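Local coordinates for 1-carboxybiuret hydrolase subunit AtzE (Pseudomonas sp., PDB 6C62), which hydrolyses 1-carboxybiuret to urea-1,3-dicarboxylate and ammonia in the atrazine degradation pathway, at residues P243-L255 against N436-Q448. Residues are numbered along the deposited sequence; the frame is centred on the assembly and turned at random.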
ATOM      1  N   PRO A 243      -0.309  11.102 -26.769  1.00 23.53           N
ATOM      2  CA  PRO A 243       0.941  11.397 -27.520  1.00 23.42           C
ATOM      3  C   PRO A 243       1.509  12.791 -27.226  1.00 22.92           C
ATOM      4  O   PRO A 243       0.787  13.728 -27.138  1.00 22.27           O
ATOM      5  CB  PRO A 243       0.528  11.237 -28.997  1.00 24.49           C
ATOM      6  CG  PRO A 243      -0.722  10.398 -28.976  1.00 24.94           C
ATOM      7  CD  PRO A 243      -1.433  10.757 -27.687  1.00 25.60           C
ATOM      8  N   SER A 244       2.816  12.887 -27.030  1.00 20.91           N
ATOM      9  CA  SER A 244       3.491  14.156 -26.821  1.00 21.60           C
ATOM     10  C   SER A 244       4.106  14.751 -28.097  1.00 19.54           C
ATOM     11  O   SER A 244       4.246  15.981 -28.200  1.00 18.58           O
ATOM     12  CB  SER A 244       4.602  13.963 -25.792  1.00 23.74           C
ATOM     13  OG  SER A 244       5.617  13.050 -26.307  1.00 25.25           O
ATOM     14  N   VAL A 245       4.470  13.913 -29.065  1.00 20.41           N
ATOM     15  CA  VAL A 245       5.171  14.383 -30.259  1.00 21.33           C
ATOM     16  C   VAL A 245       4.372  15.440 -31.048  1.00 22.83           C
ATOM     17  O   VAL A 245       4.946  16.437 -31.394  1.00 20.73           O
ATOM     18  CB  VAL A 245       5.619  13.226 -31.186  1.00 23.08           C
ATOM     19  CG1 VAL A 245       6.093  13.733 -32.585  1.00 21.87           C
ATOM     20  CG2 VAL A 245       6.762  12.447 -30.509  1.00 23.48           C
ATOM     21  N   PRO A 246       3.050  15.247 -31.256  1.00 24.00           N
ATOM     22  CA  PRO A 246       2.291  16.236 -32.042  1.00 25.67           C
ATOM     23  C   PRO A 246       2.242  17.634 -31.460  1.00 24.11           C
ATOM     24  O   PRO A 246       2.032  18.586 -32.199  1.00 23.28           O
ATOM     25  CB  PRO A 246       0.868  15.636 -32.080  1.00 26.41           C
ATOM     26  CG  PRO A 246       1.032  14.186 -31.868  1.00 25.50           C
ATOM     27  CD  PRO A 246       2.239  14.061 -30.970  1.00 24.82           C
ATOM     28  N   VAL A 247       2.400  17.774 -30.148  1.00 23.54           N
ATOM     29  CA  VAL A 247       2.308  19.103 -29.537  1.00 22.93           C
ATOM     30  C   VAL A 247       3.642  19.619 -29.014  1.00 22.09           C
ATOM     31  O   VAL A 247       3.696  20.670 -28.330  1.00 21.60           O
ATOM     32  CB  VAL A 247       1.223  19.112 -28.388  1.00 26.55           C
ATOM     33  CG1 VAL A 247      -0.154  18.745 -28.958  1.00 28.05           C
ATOM     34  CG2 VAL A 247       1.575  18.150 -27.229  1.00 24.61           C
ATOM     35  N   LEU A 248       4.733  18.921 -29.329  1.00 20.92           N
ATOM     36  CA  LEU A 248       6.037  19.261 -28.764  1.00 20.73           C
ATOM     37  C   LEU A 248       6.448  20.717 -29.017  1.00 20.14           C
ATOM     38  O   LEU A 248       7.114  21.362 -28.171  1.00 18.99           O
ATOM     39  CB  LEU A 248       7.079  18.308 -29.331  1.00 19.67           C
ATOM     40  CG  LEU A 248       8.501  18.472 -28.820  1.00 22.48           C
ATOM     41  CD1 LEU A 248       8.548  18.187 -27.330  1.00 22.78           C
ATOM     42  CD2 LEU A 248       9.466  17.547 -29.618  1.00 21.50           C
ATOM     43  N   SER A 249       6.039  21.228 -30.180  1.00 21.63           N
ATOM     44  CA  SER A 249       6.368  22.594 -30.583  1.00 25.14           C
ATOM     45  C   SER A 249       5.268  23.623 -30.335  1.00 25.83           C
ATOM     46  O   SER A 249       5.365  24.726 -30.797  1.00 24.50           O
ATOM     47  CB  SER A 249       6.835  22.609 -32.032  1.00 27.37           C
ATOM     48  OG  SER A 249       8.147  22.051 -32.034  1.00 28.19           O
ATOM     49  N   GLN A 250       4.268  23.273 -29.539  1.00 25.54           N
ATOM     50  CA  GLN A 250       3.165  24.193 -29.233  1.00 26.69           C
ATOM     51  C   GLN A 250       3.616  25.415 -28.436  1.00 26.98           C
ATOM     52  O   GLN A 250       2.940  26.453 -28.494  1.00 27.70           O
ATOM     53  CB  GLN A 250       2.055  23.428 -28.512  1.00 25.91           C
ATOM     54  CG  GLN A 250       0.738  24.185 -28.273  1.00 28.66           C
ATOM     55  CD  GLN A 250      -0.342  23.268 -27.694  1.00 30.39           C
ATOM     56  OE1 GLN A 250      -0.528  22.153 -28.187  1.00 38.61           O
ATOM     57  NE2 GLN A 250      -1.089  23.736 -26.731  1.00 30.08           N
ATOM     58  N   GLY A 251       4.722  25.331 -27.681  1.00 21.41           N
ATOM     59  CA  GLY A 251       5.180  26.486 -26.888  1.00 23.29           C
ATOM     60  C   GLY A 251       4.488  26.570 -25.528  1.00 22.14           C
ATOM     61  O   GLY A 251       3.795  25.668 -25.117  1.00 23.62           O
ATOM     62  N   ILE A 252       4.735  27.651 -24.821  1.00 22.55           N
ATOM     63  CA  ILE A 252       4.368  27.812 -23.427  1.00 24.00           C
ATOM     64  C   ILE A 252       3.495  29.049 -23.209  1.00 25.84           C
ATOM     65  O   ILE A 252       3.312  29.455 -22.065  1.00 23.72           O
ATOM     66  CB  ILE A 252       5.630  27.946 -22.532  1.00 24.81           C
ATOM     67  CG1 ILE A 252       6.523  29.069 -23.073  1.00 26.85           C
ATOM     68  CG2 ILE A 252       6.401  26.633 -22.471  1.00 24.89           C
ATOM     69  CD1 ILE A 252       7.507  29.576 -22.089  1.00 30.81           C
ATOM     70  N   ALA A 253       2.906  29.615 -24.275  1.00 27.17           N
ATOM     71  CA  ALA A 253       2.050  30.817 -24.130  1.00 29.18           C
ATOM     72  C   ALA A 253       0.937  30.527 -23.158  1.00 26.55           C
ATOM     73  O   ALA A 253       0.292  29.525 -23.272  1.00 28.75           O
ATOM     74  CB  ALA A 253       1.499  31.295 -25.465  1.00 28.59           C
ATOM     75  N   GLY A 254       0.758  31.395 -22.159  1.00 28.57           N
ATOM     76  CA  GLY A 254      -0.339  31.292 -21.214  1.00 26.54           C
ATOM     77  C   GLY A 254      -0.161  30.324 -20.052  1.00 29.58           C
ATOM     78  O   GLY A 254      -1.034  30.231 -19.185  1.00 28.68           O
ATOM     79  N   LEU A 255       0.957  29.595 -20.015  1.00 27.88           N
ATOM     80  CA  LEU A 255       1.251  28.718 -18.902  1.00 26.16           C
ATOM     81  C   LEU A 255       1.740  29.487 -17.714  1.00 24.02           C
ATOM     82  O   LEU A 255       2.417  30.474 -17.839  1.00 25.94           O
ATOM     83  CB  LEU A 255       2.257  27.645 -19.300  1.00 27.49           C
ATOM     84  CG  LEU A 255       1.846  26.675 -20.406  1.00 28.31           C
ATOM     85  CD1 LEU A 255       2.992  25.699 -20.598  1.00 29.77           C
ATOM     86  CD2 LEU A 255       0.547  25.904 -20.162  1.00 29.31           C
ATOM     87  N   ASN A 436       1.071  15.172 -16.855  1.00 11.90           N
ATOM     88  CA  ASN A 436       1.302  16.324 -17.734  1.00 12.53           C
ATOM     89  C   ASN A 436       2.716  16.331 -18.311  1.00 11.64           C
ATOM     90  O   ASN A 436       3.294  17.400 -18.551  1.00 13.00           O
ATOM     91  CB  ASN A 436       1.046  17.642 -16.954  1.00 13.48           C
ATOM     92  CG  ASN A 436      -0.420  17.965 -16.806  1.00 14.42           C
ATOM     93  OD1 ASN A 436      -1.248  17.299 -17.351  1.00 18.22           O
ATOM     94  ND2 ASN A 436      -0.729  19.015 -16.072  1.00 14.32           N
ATOM     95  N   GLU A 437       3.241  15.149 -18.639  1.00 11.82           N
ATOM     96  CA  GLU A 437       4.536  15.012 -19.341  1.00 12.31           C
ATOM     97  C   GLU A 437       4.641  15.954 -20.549  1.00 14.13           C
ATOM     98  O   GLU A 437       5.712  16.512 -20.774  1.00 14.92           O
ATOM     99  CB  GLU A 437       4.730  13.616 -19.909  1.00 12.62           C
ATOM    100  CG  GLU A 437       5.065  12.503 -18.917  1.00 12.22           C
ATOM    101  CD  GLU A 437       3.864  11.875 -18.182  1.00 12.42           C
ATOM    102  OE1 GLU A 437       2.758  12.491 -18.059  1.00 12.78           O
ATOM    103  OE2 GLU A 437       4.050  10.762 -17.666  1.00 11.49           O
ATOM    104  N   SER A 438       3.581  16.117 -21.334  1.00 14.97           N
ATOM    105  CA  SER A 438       3.698  16.959 -22.542  1.00 17.61           C
ATOM    106  C   SER A 438       3.952  18.432 -22.223  1.00 15.95           C
ATOM    107  O   SER A 438       4.609  19.091 -23.022  1.00 17.39           O
ATOM    108  CB  SER A 438       2.542  16.738 -23.534  1.00 20.04           C
ATOM    109  OG  SER A 438       1.419  17.300 -22.974  1.00 28.70           O
ATOM    110  N   LEU A 439       3.563  18.931 -21.042  1.00 16.40           N
ATOM    111  CA  LEU A 439       3.993  20.287 -20.602  1.00 16.53           C
ATOM    112  C   LEU A 439       5.481  20.367 -20.346  1.00 16.33           C
ATOM    113  O   LEU A 439       6.133  21.329 -20.718  1.00 14.67           O
ATOM    114  CB  LEU A 439       3.238  20.774 -19.356  1.00 16.79           C
ATOM    115  CG  LEU A 439       1.711  20.921 -19.526  1.00 18.33           C
ATOM    116  CD1 LEU A 439       1.068  21.522 -18.279  1.00 18.20           C
ATOM    117  CD2 LEU A 439       1.443  21.855 -20.689  1.00 19.84           C
ATOM    118  N   CYS A 440       6.020  19.382 -19.633  1.00 15.92           N
ATOM    119  CA  CYS A 440       7.473  19.329 -19.376  1.00 14.85           C
ATOM    120  C   CYS A 440       8.221  19.339 -20.717  1.00 13.98           C
ATOM    121  O   CYS A 440       9.241  20.030 -20.883  1.00 13.26           O
ATOM    122  CB  CYS A 440       7.873  18.027 -18.692  1.00 15.89           C
ATOM    123  SG  CYS A 440       7.035  17.613 -17.181  1.00 17.77           S
ATOM    124  N   LEU A 441       7.728  18.540 -21.651  1.00 13.44           N
ATOM    125  CA  LEU A 441       8.389  18.410 -22.959  1.00 14.10           C
ATOM    126  C   LEU A 441       8.273  19.667 -23.787  1.00 13.82           C
ATOM    127  O   LEU A 441       9.258  20.073 -24.447  1.00 14.08           O
ATOM    128  CB  LEU A 441       7.884  17.180 -23.708  1.00 14.35           C
ATOM    129  CG  LEU A 441       8.286  15.831 -23.071  1.00 13.20           C
ATOM    130  CD1 LEU A 441       7.306  14.707 -23.479  1.00 13.40           C
ATOM    131  CD2 LEU A 441       9.714  15.512 -23.494  1.00 14.89           C
ATOM    132  N   ARG A 442       7.094  20.305 -23.768  1.00 14.46           N
ATOM    133  CA  ARG A 442       6.913  21.627 -24.410  1.00 14.61           C
ATOM    134  C   ARG A 442       7.875  22.681 -23.869  1.00 14.46           C
ATOM    135  O   ARG A 442       8.443  23.469 -24.635  1.00 15.53           O
ATOM    136  CB  ARG A 442       5.454  22.104 -24.283  1.00 15.52           C
ATOM    137  CG  ARG A 442       4.546  21.404 -25.255  1.00 15.07           C
ATOM    138  CD  ARG A 442       3.087  21.624 -24.928  1.00 16.26           C
ATOM    139  NE  ARG A 442       2.690  23.029 -24.803  1.00 16.61           N
ATOM    140  CZ  ARG A 442       1.495  23.455 -24.328  1.00 20.07           C
ATOM    141  NH1 ARG A 442       0.587  22.620 -23.886  1.00 21.51           N
ATOM    142  NH2 ARG A 442       1.204  24.721 -24.239  1.00 20.34           N
ATOM    143  N   ALA A 443       8.071  22.711 -22.560  1.00 13.74           N
ATOM    144  CA  ALA A 443       9.000  23.641 -21.949  1.00 13.51           C
ATOM    145  C   ALA A 443      10.440  23.316 -22.358  1.00 14.91           C
ATOM    146  O   ALA A 443      11.259  24.211 -22.636  1.00 13.40           O
ATOM    147  CB  ALA A 443       8.871  23.646 -20.429  1.00 13.14           C
ATOM    148  N   GLY A 444      10.761  22.024 -22.394  1.00 15.56           N
ATOM    149  CA  GLY A 444      12.063  21.620 -22.870  1.00 15.20           C
ATOM    150  C   GLY A 444      12.384  22.090 -24.278  1.00 15.58           C
ATOM    151  O   GLY A 444      13.518  22.520 -24.557  1.00 14.76           O
ATOM    152  N   LYS A 445      11.399  21.977 -25.150  1.00 16.75           N
ATOM    153  CA  LYS A 445      11.549  22.354 -26.543  1.00 17.69           C
ATOM    154  C   LYS A 445      11.850  23.888 -26.680  1.00 19.33           C
ATOM    155  O   LYS A 445      12.709  24.287 -27.484  1.00 18.39           O
ATOM    156  CB  LYS A 445      10.300  21.989 -27.313  1.00 18.76           C
ATOM    157  CG  LYS A 445      10.354  22.304 -28.813  1.00 20.37           C
ATOM    158  CD  LYS A 445      11.584  21.673 -29.452  1.00 22.07           C
ATOM    159  CE  LYS A 445      11.362  21.393 -30.936  1.00 25.52           C
ATOM    160  NZ  LYS A 445      11.287  22.677 -31.673  1.00 27.23           N
ATOM    161  N   VAL A 446      11.192  24.720 -25.882  1.00 18.04           N
ATOM    162  CA  VAL A 446      11.517  26.145 -25.836  1.00 19.65           C
ATOM    163  C   VAL A 446      12.962  26.362 -25.376  1.00 19.82           C
ATOM    164  O   VAL A 446      13.692  27.154 -26.003  1.00 21.63           O
ATOM    165  CB  VAL A 446      10.558  26.950 -24.939  1.00 20.93           C
ATOM    166  CG1 VAL A 446      11.063  28.415 -24.729  1.00 21.88           C
ATOM    167  CG2 VAL A 446       9.162  26.928 -25.537  1.00 21.35           C
ATOM    168  N   LEU A 447      13.418  25.634 -24.342  1.00 19.23           N
ATOM    169  CA  LEU A 447      14.800  25.790 -23.952  1.00 19.14           C
ATOM    170  C   LEU A 447      15.757  25.369 -25.059  1.00 18.38           C
ATOM    171  O   LEU A 447      16.809  25.995 -25.246  1.00 18.74           O
ATOM    172  CB  LEU A 447      15.135  25.079 -22.634  1.00 19.27           C
ATOM    173  CG  LEU A 447      14.448  25.591 -21.364  1.00 19.56           C
ATOM    174  CD1 LEU A 447      14.845  24.739 -20.158  1.00 19.18           C
ATOM    175  CD2 LEU A 447      14.722  27.068 -21.069  1.00 18.50           C
ATOM    176  N   GLN A 448      15.429  24.284 -25.757  1.00 17.48           N
ATOM    177  CA  GLN A 448      16.253  23.798 -26.835  1.00 17.69           C
ATOM    178  C   GLN A 448      16.324  24.780 -28.014  1.00 21.18           C
ATOM    179  O   GLN A 448      17.412  25.023 -28.545  1.00 21.91           O
ATOM    180  CB  GLN A 448      15.772  22.430 -27.348  1.00 17.18           C
ATOM    181  CG  GLN A 448      16.815  21.736 -28.237  1.00 18.47           C
ATOM    182  CD  GLN A 448      16.355  20.366 -28.655  1.00 19.08           C
ATOM    183  OE1 GLN A 448      16.661  19.365 -28.030  1.00 18.13           O
ATOM    184  NE2 GLN A 448      15.583  20.332 -29.712  1.00 18.55           N
TER
HETATM  185  O   HOH W   1       7.152  23.892 -27.010  1.00 20.67           O
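The guanidinium of Arg442 lies between Gln250 and Leu255: NE2 of Gln250 sits over one face, 3.5 Å from Arg442 NH2 and offset toward the rim, the amide plane turned 32° from the guanidinium, a face contact between donors; CD1 of Leu255 lies over the opposite face, nearest Arg442 NH2. At the edge, the carbonyl oxygen of Gly251 takes two hydrogen bonds side-on, from NE and NH2 of Arg442 (2.9 Å each), both moderately bent. The Arg442 chain bends at chi3 (54°), which turns the guanidinium edge to Gly251 O, and Arg442 CG passes 3.3 Å from Val247 O. A water joins the two segments, donating to Leu248 O and Arg442 O and accepting from Gly251 N. Around these polar links, Leu248 CD1 packs on Leu441 CB (3.8 Å), and Ile252 CG2 meets Val446 CG2 (4.1 Å) beside Leu283 of helix 270-283. Lys445 lays CB against Leu248 O and sends NZ to a salt bridge with Asp449. A leucine in place of Arg442 would probably leave Gly251 O without either of its two arginine donors and remove the flat surface under the Gln250 amide. Thus helix 437-449 grips the loop leading into strand 257-260 largely through the loop's main-chain atoms, directly at Gly251 O and through water at Leu248 O and Gly251 N.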